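Local coordinates for protein alpha-galactosidase (PDB 6LCJ) that probably hydrolyses terminal alpha-linked galactose from oligosaccharides such as stachyose, as a family 36 alpha-galactosidase, at residues V355-S369 / T376-R390. Numbering follows the deposited sequence.
Sequences VGPDVAPYWDNEERS and TGPGLRNALRSTLHR
Arg-381 crosses over Trp-363 from its CB outward. CB lies over one face of the indole, nearer its rim, 3.5 Å from Trp-363 CE2, a CH-pi contact. Arg-381 CG passes just outside the rim beside the CE2-CZ2 bond, 3.7 Å from Trp-363 CZ2. CG anti to the backbone N (chi1 -177°) carries the chain on along the indole beyond CB, after which it bends and CD passes NE1 of the indole. NE donates to the carbonyl of Leu-478, while Arg-381 NH1 ends 3.5 Å from Asp-364 OD2 in a salt bridge whose hydrogen bond is weak, bent to 134° at the hydrogen. Leu-380 CD2 meets the same indole at its edge.

Gly-379 N-caps helix 380-388, and the loop supplies acceptors for its first turn. Leu-380 N reaches Tyr-362 O at 3.1 Å, nearly straight, and Arg-381 N reaches Trp-363 O, also at 3.1 Å. A water joins Asn-382 N to Trp-363 O and Asp-364 OD1. The amide of Asn-382 is fixed in rotation because ND2 donates in plane both to Ser-369 OG, at 3.2 Å, and to Gly-377 O. Just past the helix, Arg-390 NH1 donates to Val-355 O at 2.9 Å.

The loop thus runs out from strand 352-354 and the helix returns antiparallel to it before strand 398-400, a beta-alpha-beta crossover between neighbouring parallel strands of the TIM barrel.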
# COMPACT_ATOMS: atom_id res chain seq x y z
N VAL E 355 32.83 -9.81 25.64
CA VAL E 355 31.46 -10.20 25.93
C VAL E 355 30.48 -9.03 25.87
O VAL E 355 29.30 -9.22 26.17
CB VAL E 355 31.34 -10.90 27.30
CG1 VAL E 355 32.00 -12.26 27.27
CG2 VAL E 355 31.96 -10.02 28.36
N GLY E 356 30.93 -7.85 25.49
CA GLY E 356 30.02 -6.74 25.32
C GLY E 356 30.41 -5.79 24.21
O GLY E 356 31.52 -5.84 23.66
N PRO E 357 29.48 -4.90 23.87
CA PRO E 357 29.81 -3.76 23.01
C PRO E 357 31.07 -3.04 23.47
O PRO E 357 31.47 -3.13 24.63
CB PRO E 357 28.59 -2.84 23.16
CG PRO E 357 27.49 -3.74 23.55
CD PRO E 357 28.10 -4.82 24.39
N ASP E 358 31.70 -2.34 22.53
CA ASP E 358 32.81 -1.47 22.87
C ASP E 358 32.43 -0.52 24.00
O ASP E 358 31.34 0.06 24.02
CB ASP E 358 33.21 -0.65 21.65
CG ASP E 358 33.90 -1.46 20.61
OD1 ASP E 358 34.12 -2.69 20.83
OD2 ASP E 358 34.23 -0.86 19.56
N VAL E 359 33.36 -0.33 24.92
CA VAL E 359 33.25 0.85 25.77
C VAL E 359 33.50 2.06 24.90
O VAL E 359 33.94 1.96 23.75
CB VAL E 359 34.23 0.81 26.96
CG1 VAL E 359 33.88 -0.34 27.90
CG2 VAL E 359 35.66 0.71 26.45
N ALA E 360 33.19 3.22 25.42
CA ALA E 360 33.46 4.49 24.75
C ALA E 360 33.69 5.49 25.86
O ALA E 360 33.40 5.21 27.03
CB ALA E 360 32.28 4.89 23.85
N PRO E 361 34.23 6.69 25.53
CA PRO E 361 34.45 7.71 26.57
C PRO E 361 33.17 8.47 26.92
O PRO E 361 33.17 9.70 27.04
CB PRO E 361 35.52 8.61 25.95
CG PRO E 361 35.46 8.38 24.47
CD PRO E 361 34.57 7.21 24.19
N TYR E 362 32.06 7.75 27.06
CA TYR E 362 30.77 8.35 27.37
C TYR E 362 29.81 7.26 27.80
O TYR E 362 30.01 6.08 27.53
CB TYR E 362 30.19 9.15 26.19
CG TYR E 362 30.19 8.48 24.84
CD1 TYR E 362 29.22 7.53 24.50
CD2 TYR E 362 31.15 8.80 23.89
CE1 TYR E 362 29.23 6.92 23.25
CE2 TYR E 362 31.16 8.21 22.64
CZ TYR E 362 30.21 7.27 22.32
OH TYR E 362 30.24 6.67 21.06
N TRP E 363 28.76 7.69 28.51
CA TRP E 363 27.84 6.72 29.10
C TRP E 363 27.00 6.06 28.02
O TRP E 363 26.91 4.83 27.95
CB TRP E 363 26.97 7.39 30.16
CG TRP E 363 26.05 6.44 30.86
CD1 TRP E 363 24.70 6.43 30.78
CD2 TRP E 363 26.42 5.34 31.72
NE1 TRP E 363 24.19 5.40 31.54
CE2 TRP E 363 25.22 4.73 32.13
CE3 TRP E 363 27.64 4.83 32.19
CZ2 TRP E 363 25.19 3.62 32.99
CZ3 TRP E 363 27.62 3.74 33.05
CH2 TRP E 363 26.40 3.14 33.44
N ASP E 364 26.39 6.85 27.15
CA ASP E 364 25.46 6.30 26.18
C ASP E 364 25.13 7.31 25.08
O ASP E 364 24.65 8.41 25.37
CB ASP E 364 24.19 5.83 26.89
CG ASP E 364 23.28 4.98 26.00
OD1 ASP E 364 23.80 4.13 25.24
OD2 ASP E 364 22.05 5.14 26.09
N ASN E 365 25.39 6.96 23.83
CA ASN E 365 24.91 7.74 22.71
C ASN E 365 23.44 7.38 22.51
O ASN E 365 23.11 6.32 21.96
CB ASN E 365 25.73 7.47 21.46
CG ASN E 365 25.23 8.26 20.24
OD1 ASN E 365 24.11 8.76 20.22
ND2 ASN E 365 26.06 8.36 19.22
N GLU E 366 22.54 8.27 22.93
CA GLU E 366 21.13 7.89 22.93
C GLU E 366 20.45 8.08 21.59
O GLU E 366 19.38 7.52 21.38
CB GLU E 366 20.37 8.64 24.04
CG GLU E 366 20.44 7.88 25.40
CD GLU E 366 19.31 6.85 25.62
OE1 GLU E 366 18.28 7.20 26.25
OE2 GLU E 366 19.46 5.69 25.16
N GLU E 367 21.06 8.80 20.65
CA GLU E 367 20.57 8.72 19.28
C GLU E 367 20.68 7.30 18.74
O GLU E 367 19.77 6.81 18.08
CB GLU E 367 21.32 9.70 18.38
CG GLU E 367 20.60 11.03 18.26
CD GLU E 367 20.62 11.76 19.57
OE1 GLU E 367 21.73 11.87 20.12
OE2 GLU E 367 19.56 12.18 20.06
N ARG E 368 21.79 6.62 19.03
CA ARG E 368 21.94 5.25 18.53
C ARG E 368 21.23 4.24 19.43
O ARG E 368 20.61 3.29 18.93
CB ARG E 368 23.42 4.91 18.39
CG ARG E 368 23.67 3.50 17.93
CD ARG E 368 25.09 3.32 17.41
NE ARG E 368 25.28 1.97 16.92
CZ ARG E 368 26.41 1.49 16.43
NH1 ARG E 368 27.50 2.25 16.35
NH2 ARG E 368 26.45 0.23 16.02
N SER E 369 21.28 4.43 20.75
CA SER E 369 20.71 3.41 21.62
C SER E 369 19.19 3.49 21.66
O SER E 369 18.52 2.45 21.78
CB SER E 369 21.30 3.54 23.02
OG SER E 369 22.67 3.20 22.98
N THR E 376 23.99 -2.19 20.70
CA THR E 376 25.28 -2.83 20.46
C THR E 376 26.37 -1.84 20.09
O THR E 376 27.51 -2.26 19.85
CB THR E 376 25.17 -3.90 19.34
OG1 THR E 376 25.15 -3.26 18.06
CG2 THR E 376 23.92 -4.77 19.50
N GLY E 377 26.07 -0.54 20.05
CA GLY E 377 27.05 0.44 19.70
C GLY E 377 27.93 0.80 20.88
O GLY E 377 27.60 0.52 22.03
N PRO E 378 29.07 1.44 20.60
CA PRO E 378 29.98 1.84 21.68
C PRO E 378 29.31 2.69 22.74
O PRO E 378 28.50 3.58 22.45
CB PRO E 378 31.07 2.65 20.94
CG PRO E 378 31.01 2.15 19.53
CD PRO E 378 29.57 1.80 19.27
N GLY E 379 29.67 2.41 24.00
CA GLY E 379 29.14 3.13 25.14
C GLY E 379 29.30 2.32 26.40
O GLY E 379 29.11 1.10 26.38
N LEU E 380 29.67 2.97 27.50
CA LEU E 380 29.95 2.23 28.73
C LEU E 380 28.72 1.46 29.20
O LEU E 380 28.82 0.30 29.63
CB LEU E 380 30.46 3.17 29.81
CG LEU E 380 30.81 2.44 31.10
CD1 LEU E 380 31.83 1.34 30.81
CD2 LEU E 380 31.32 3.41 32.17
N ARG E 381 27.55 2.09 29.14
CA ARG E 381 26.35 1.42 29.62
C ARG E 381 26.05 0.18 28.79
O ARG E 381 25.75 -0.88 29.34
CB ARG E 381 25.17 2.37 29.57
CG ARG E 381 23.95 1.75 30.11
CD ARG E 381 22.76 2.18 29.33
NE ARG E 381 21.58 2.25 30.17
CZ ARG E 381 20.47 2.89 29.83
NH1 ARG E 381 20.40 3.52 28.66
NH2 ARG E 381 19.43 2.90 30.66
N ASN E 382 26.09 0.30 27.46
CA ASN E 382 25.89 -0.86 26.60
C ASN E 382 26.92 -1.93 26.90
O ASN E 382 26.58 -3.11 27.00
CB ASN E 382 25.97 -0.46 25.13
CG ASN E 382 24.77 0.35 24.66
OD1 ASN E 382 23.75 0.46 25.33
ND2 ASN E 382 24.92 0.93 23.49
N ALA E 383 28.19 -1.52 27.05
CA ALA E 383 29.24 -2.46 27.43
C ALA E 383 28.88 -3.19 28.71
O ALA E 383 28.85 -4.43 28.75
CB ALA E 383 30.57 -1.72 27.60
N LEU E 384 28.56 -2.43 29.76
CA LEU E 384 28.29 -3.03 31.06
C LEU E 384 27.10 -3.98 30.99
O LEU E 384 27.13 -5.06 31.57
CB LEU E 384 28.06 -1.94 32.11
CG LEU E 384 29.28 -1.12 32.56
CD1 LEU E 384 28.80 0.07 33.35
CD2 LEU E 384 30.28 -1.93 33.38
N ARG E 385 26.05 -3.60 30.25
CA ARG E 385 24.81 -4.39 30.29
C ARG E 385 25.02 -5.81 29.77
O ARG E 385 24.52 -6.77 30.37
CB ARG E 385 23.70 -3.71 29.49
CG ARG E 385 22.40 -4.53 29.48
CD ARG E 385 21.18 -3.68 29.11
NE ARG E 385 21.38 -3.18 27.76
CZ ARG E 385 21.59 -1.91 27.46
NH1 ARG E 385 21.58 -0.98 28.41
NH2 ARG E 385 21.82 -1.57 26.19
N SER E 386 25.75 -5.97 28.66
CA SER E 386 25.92 -7.30 28.08
C SER E 386 26.97 -8.11 28.84
O SER E 386 26.80 -9.31 29.04
CB SER E 386 26.29 -7.19 26.60
OG SER E 386 25.15 -6.85 25.83
N THR E 387 28.07 -7.46 29.24
CA THR E 387 29.10 -8.12 30.02
C THR E 387 28.54 -8.70 31.32
O THR E 387 28.79 -9.86 31.66
CB THR E 387 30.22 -7.13 30.33
OG1 THR E 387 30.84 -6.72 29.12
CG2 THR E 387 31.25 -7.74 31.28
N LEU E 388 27.75 -7.91 32.05
CA LEU E 388 27.18 -8.39 33.30
C LEU E 388 26.40 -9.69 33.13
O LEU E 388 26.31 -10.48 34.08
CB LEU E 388 26.28 -7.31 33.91
CG LEU E 388 27.01 -6.23 34.69
CD1 LEU E 388 26.14 -4.99 34.86
CD2 LEU E 388 27.46 -6.78 36.04
N HIS E 389 25.84 -9.94 31.95
CA HIS E 389 25.05 -11.15 31.74
C HIS E 389 25.84 -12.26 31.08
O HIS E 389 25.26 -13.28 30.69
CB HIS E 389 23.80 -10.85 30.92
CG HIS E 389 22.87 -9.90 31.58
ND1 HIS E 389 23.05 -8.53 31.54
CD2 HIS E 389 21.75 -10.11 32.32
CE1 HIS E 389 22.07 -7.94 32.21
NE2 HIS E 389 21.28 -8.88 32.69
N ARG E 390 27.15 -12.10 30.94
CA ARG E 390 27.99 -13.13 30.37
C ARG E 390 29.14 -13.53 31.28
O ARG E 390 30.07 -14.21 30.83
CB ARG E 390 28.50 -12.68 28.99
CG ARG E 390 27.44 -12.75 27.92
CD ARG E 390 27.91 -12.16 26.61
NE ARG E 390 27.05 -12.54 25.49
CZ ARG E 390 26.89 -11.80 24.40
NH1 ARG E 390 27.54 -10.65 24.29
NH2 ARG E 390 26.09 -12.22 23.42
O HOH W 1 30.45 -1.85 19.73
O HOH W 2 25.88 2.89 26.13